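Local coordinates for Lmo1340 protein (Listeria monocytogenes, PDB 4NLM) that is a surface protein of unknown function, probably a lipoprotein, whose chain folds into a YqgU-like six-bladed beta propeller, at residues Pro83-Gln95 with Leu105-Ile119. Sequence-based numbering, arbitrary orientation.
Sequences PIFNTKESISEVQ and LYSAESAEKATMRII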
# COMPACT_ATOMS: atom_id res chain seq x y z
N PRO A 83 10.95 -21.18 -3.29
CA PRO A 83 10.82 -20.49 -4.56
C PRO A 83 9.38 -20.41 -5.02
O PRO A 83 8.68 -21.40 -4.92
CB PRO A 83 11.62 -21.36 -5.52
CG PRO A 83 11.55 -22.72 -4.94
CD PRO A 83 11.45 -22.55 -3.45
N ILE A 84 8.95 -19.26 -5.50
CA ILE A 84 7.63 -19.08 -6.04
C ILE A 84 7.64 -18.92 -7.56
O ILE A 84 7.02 -19.67 -8.28
CB ILE A 84 6.93 -17.86 -5.41
CG1 ILE A 84 6.85 -18.02 -3.88
CG2 ILE A 84 5.52 -17.71 -5.98
CD1 ILE A 84 6.57 -16.73 -3.14
N PHE A 85 8.39 -17.95 -8.06
CA PHE A 85 8.39 -17.58 -9.49
C PHE A 85 9.65 -16.83 -9.81
O PHE A 85 10.22 -16.16 -8.95
CB PHE A 85 7.13 -16.65 -9.76
CG PHE A 85 6.92 -16.23 -11.17
CD1 PHE A 85 6.12 -16.99 -12.00
CD2 PHE A 85 7.42 -15.03 -11.65
CE1 PHE A 85 5.87 -16.59 -13.31
CE2 PHE A 85 7.18 -14.63 -12.95
CZ PHE A 85 6.41 -15.42 -13.79
N ASN A 86 10.07 -16.91 -11.06
CA ASN A 86 11.19 -16.11 -11.50
C ASN A 86 10.94 -15.61 -12.93
O ASN A 86 10.16 -16.22 -13.68
CB ASN A 86 12.52 -16.86 -11.36
CG ASN A 86 12.64 -18.04 -12.30
OD1 ASN A 86 12.88 -17.88 -13.51
ND2 ASN A 86 12.56 -19.22 -11.75
N THR A 87 11.62 -14.53 -13.31
CA THR A 87 11.43 -13.95 -14.63
C THR A 87 12.60 -13.09 -15.03
O THR A 87 13.29 -12.51 -14.18
CB THR A 87 10.15 -13.08 -14.69
OG1 THR A 87 9.96 -12.59 -16.02
CG2 THR A 87 10.19 -11.92 -13.73
N LYS A 88 12.83 -13.00 -16.34
CA LYS A 88 13.85 -12.09 -16.88
C LYS A 88 13.23 -10.75 -17.30
O LYS A 88 13.94 -9.84 -17.72
CB LYS A 88 14.55 -12.73 -18.06
CG LYS A 88 15.40 -13.91 -17.63
CD LYS A 88 16.24 -14.45 -18.76
CE LYS A 88 17.34 -15.36 -18.24
NZ LYS A 88 18.40 -14.61 -17.51
N GLU A 89 11.91 -10.64 -17.22
CA GLU A 89 11.23 -9.40 -17.59
C GLU A 89 11.55 -8.27 -16.59
O GLU A 89 11.88 -8.54 -15.44
CB GLU A 89 9.72 -9.63 -17.70
CG GLU A 89 9.36 -10.64 -18.77
CD GLU A 89 7.88 -10.72 -19.11
OE1 GLU A 89 7.09 -9.83 -18.72
OE2 GLU A 89 7.51 -11.68 -19.84
N SER A 90 11.40 -7.03 -17.04
CA SER A 90 11.61 -5.85 -16.21
C SER A 90 10.42 -5.70 -15.27
O SER A 90 9.28 -5.71 -15.71
CB SER A 90 11.74 -4.62 -17.11
OG SER A 90 11.86 -3.44 -16.35
N ILE A 91 10.68 -5.59 -13.97
CA ILE A 91 9.59 -5.54 -12.99
C ILE A 91 9.08 -4.13 -12.85
O ILE A 91 9.87 -3.22 -12.55
CB ILE A 91 10.07 -6.02 -11.59
CG1 ILE A 91 10.84 -7.36 -11.65
CG2 ILE A 91 8.91 -6.11 -10.63
CD1 ILE A 91 10.05 -8.51 -12.22
N SER A 92 7.80 -3.94 -13.04
CA SER A 92 7.18 -2.64 -12.88
C SER A 92 6.40 -2.56 -11.56
O SER A 92 6.49 -1.56 -10.86
CB SER A 92 6.24 -2.39 -14.05
OG SER A 92 6.94 -2.59 -15.27
N GLU A 93 5.60 -3.58 -11.26
CA GLU A 93 4.85 -3.62 -10.00
C GLU A 93 4.64 -5.05 -9.55
O GLU A 93 4.44 -5.94 -10.38
CB GLU A 93 3.46 -2.96 -10.17
CG GLU A 93 2.49 -3.06 -8.97
CD GLU A 93 2.86 -2.15 -7.80
OE1 GLU A 93 3.95 -1.53 -7.82
OE2 GLU A 93 2.05 -2.06 -6.84
N VAL A 94 4.67 -5.25 -8.23
CA VAL A 94 4.35 -6.54 -7.61
C VAL A 94 3.43 -6.26 -6.45
O VAL A 94 3.77 -5.43 -5.61
CB VAL A 94 5.58 -7.28 -7.08
CG1 VAL A 94 5.22 -8.66 -6.58
CG2 VAL A 94 6.70 -7.35 -8.11
N GLN A 95 2.31 -6.93 -6.40
CA GLN A 95 1.40 -6.81 -5.25
C GLN A 95 0.95 -8.17 -4.80
O GLN A 95 0.85 -9.12 -5.60
CB GLN A 95 0.16 -6.01 -5.61
CG GLN A 95 0.38 -4.54 -5.78
CD GLN A 95 -0.94 -3.77 -5.80
OE1 GLN A 95 -2.00 -4.27 -5.37
NE2 GLN A 95 -0.88 -2.56 -6.28
N LEU A 105 1.87 -9.54 -10.89
CA LEU A 105 3.14 -9.10 -11.43
C LEU A 105 2.87 -8.35 -12.70
O LEU A 105 2.27 -8.88 -13.64
CB LEU A 105 4.05 -10.29 -11.75
CG LEU A 105 5.40 -9.94 -12.37
CD1 LEU A 105 6.22 -9.09 -11.43
CD2 LEU A 105 6.11 -11.22 -12.73
N TYR A 106 3.32 -7.10 -12.74
CA TYR A 106 3.27 -6.29 -13.94
C TYR A 106 4.71 -6.13 -14.39
O TYR A 106 5.54 -5.57 -13.65
CB TYR A 106 2.61 -4.95 -13.65
CG TYR A 106 2.49 -4.00 -14.81
CD1 TYR A 106 2.10 -4.42 -16.09
CD2 TYR A 106 2.80 -2.65 -14.66
CE1 TYR A 106 1.97 -3.55 -17.13
CE2 TYR A 106 2.67 -1.77 -15.71
CZ TYR A 106 2.27 -2.22 -16.94
OH TYR A 106 2.16 -1.34 -18.02
N SER A 107 5.03 -6.64 -15.57
CA SER A 107 6.38 -6.66 -16.04
C SER A 107 6.43 -6.45 -17.55
O SER A 107 5.45 -6.60 -18.23
CB SER A 107 7.09 -7.95 -15.67
OG SER A 107 6.49 -9.09 -16.26
N ALA A 108 7.61 -6.08 -18.06
CA ALA A 108 7.77 -5.81 -19.47
C ALA A 108 8.89 -6.65 -20.07
O ALA A 108 9.98 -6.77 -19.52
CB ALA A 108 8.03 -4.34 -19.73
N GLU A 109 8.59 -7.25 -21.21
CA GLU A 109 9.57 -8.03 -21.94
C GLU A 109 10.38 -7.14 -22.88
O GLU A 109 11.51 -7.47 -23.24
CB GLU A 109 8.85 -9.15 -22.73
CG GLU A 109 9.68 -9.84 -23.80
CD GLU A 109 8.89 -10.82 -24.65
OE1 GLU A 109 7.97 -11.48 -24.13
OE2 GLU A 109 9.22 -10.96 -25.85
N SER A 110 9.79 -6.00 -23.25
CA SER A 110 10.43 -5.09 -24.19
C SER A 110 9.78 -3.72 -24.14
O SER A 110 8.80 -3.53 -23.43
CB SER A 110 10.33 -5.65 -25.62
OG SER A 110 9.02 -5.50 -26.15
N ALA A 111 10.29 -2.78 -24.93
CA ALA A 111 9.72 -1.43 -24.99
C ALA A 111 8.31 -1.48 -25.62
O ALA A 111 7.54 -0.53 -25.50
CB ALA A 111 10.64 -0.50 -25.79
N GLU A 112 7.96 -2.58 -26.27
CA GLU A 112 6.67 -2.71 -26.94
C GLU A 112 5.71 -3.69 -26.28
O GLU A 112 4.53 -3.73 -26.64
CB GLU A 112 6.88 -3.16 -28.39
CG GLU A 112 7.73 -2.21 -29.22
CD GLU A 112 7.07 -0.87 -29.40
OE1 GLU A 112 5.82 -0.81 -29.41
OE2 GLU A 112 7.79 0.14 -29.55
N LYS A 113 6.19 -4.47 -25.32
CA LYS A 113 5.33 -5.48 -24.71
C LYS A 113 5.45 -5.59 -23.22
O LYS A 113 6.56 -5.69 -22.68
CB LYS A 113 5.67 -6.86 -25.29
CG LYS A 113 5.43 -7.00 -26.79
CD LYS A 113 5.18 -8.43 -27.23
CE LYS A 113 4.67 -8.45 -28.68
NZ LYS A 113 4.14 -9.75 -29.21
N ALA A 114 4.29 -5.61 -22.56
CA ALA A 114 4.20 -5.81 -21.10
C ALA A 114 3.05 -6.76 -20.84
O ALA A 114 2.21 -7.00 -21.71
CB ALA A 114 3.95 -4.50 -20.38
N THR A 115 3.01 -7.30 -19.62
CA THR A 115 2.04 -8.28 -19.24
C THR A 115 1.69 -8.05 -17.81
O THR A 115 2.56 -7.73 -16.97
CB THR A 115 2.65 -9.70 -19.37
OG1 THR A 115 3.18 -9.94 -20.68
CG2 THR A 115 1.67 -10.76 -19.06
N MSE A 116 0.41 -8.26 -17.50
CA MSE A 116 -0.06 -8.35 -16.12
C MSE A 116 -0.39 -9.80 -15.92
O MSE A 116 -1.19 -10.36 -16.67
CB MSE A 116 -1.30 -7.57 -15.82
CG MSE A 116 -1.33 -6.10 -16.05
SE MSE A 116 -3.23 -5.50 -15.96
CE MSE A 116 -2.49 -3.75 -16.41
N ARG A 117 0.25 -10.43 -14.94
CA ARG A 117 0.01 -11.82 -14.60
C ARG A 117 -0.44 -11.99 -13.16
O ARG A 117 0.06 -11.28 -12.28
CB ARG A 117 1.29 -12.65 -14.71
CG ARG A 117 1.84 -12.78 -16.11
CD ARG A 117 3.08 -13.64 -16.10
NE ARG A 117 3.62 -13.84 -17.44
CZ ARG A 117 4.51 -13.05 -18.01
NH1 ARG A 117 4.95 -13.31 -19.24
NH2 ARG A 117 4.98 -11.99 -17.36
N ILE A 118 -1.36 -12.93 -12.94
CA ILE A 118 -1.73 -13.33 -11.60
C ILE A 118 -1.07 -14.69 -11.38
O ILE A 118 -1.26 -15.62 -12.17
CB ILE A 118 -3.25 -13.47 -11.44
CG1 ILE A 118 -3.95 -12.18 -11.86
CG2 ILE A 118 -3.60 -13.88 -10.00
CD1 ILE A 118 -3.53 -10.94 -11.13
N ILE A 119 -0.28 -14.79 -10.31
CA ILE A 119 0.49 -15.98 -10.01
C ILE A 119 0.07 -16.55 -8.68
O ILE A 119 0.01 -15.81 -7.69
CB ILE A 119 1.97 -15.62 -9.96
CG1 ILE A 119 2.42 -15.12 -11.34
CG2 ILE A 119 2.83 -16.80 -9.52
CD1 ILE A 119 3.69 -14.32 -11.37
O HOH W 1 5.68 -8.86 -21.02
O HOH W 2 9.06 -12.86 -21.59
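E89 reaches across S107 to meet R117, its extended side chain ending in a carboxylate that takes several bonds. S107 OG donates to E89 OE1 over 2.6 Å, approaching 41° off the carboxylate plane. R117 NH1 forms the salt bridge with E89 OE2 at 3.1 Å, near the guanidinium plane; R117 NH2 adds a weak bond to E89 OE1. The two charged side chains extend to meet from opposing ends, the planes of their end groups 61° apart, while T115 CG2 lies over one guanidinium face. One water joins E89 OE1 to T115 OG1 and another joins E89 OE2 to E109 OE1, probably easing the closeness of these two acids.

Further along the same side, I119 CD1 sits 3.5 Å above the centre of the F85 ring, a CH-pi contact. F85 CG is anti to the backbone N (chi1 -177°), which lays the ring against I119 and L105, whose CD2 lies 3.6 Å from F85 CE2; the other branch, L105 CD1, meets I91 and V94. F85 belongs to strand 81-87, the last of one propeller blade, and T87-S90 turns the chain into strand 90-96, the first of the next, so the contacts of F85 with I119 and L105 join neighbouring blades, whereas those of L105 CD1 lie within one.

Strand 90-96 pairs antiparallel with strand 102-108. Its classic beta bulge sets S92 and E93 against Y106, whose O accepts from both backbone nitrogens. S92 CB packs 3.5 Å from Y106 CD2, and Y106 OH hydrogen-bonds to L135 O. At the turn, E89 N donates to T87 OG1 (3.0 Å), an ST turn consistent with a role in placing the glutamate.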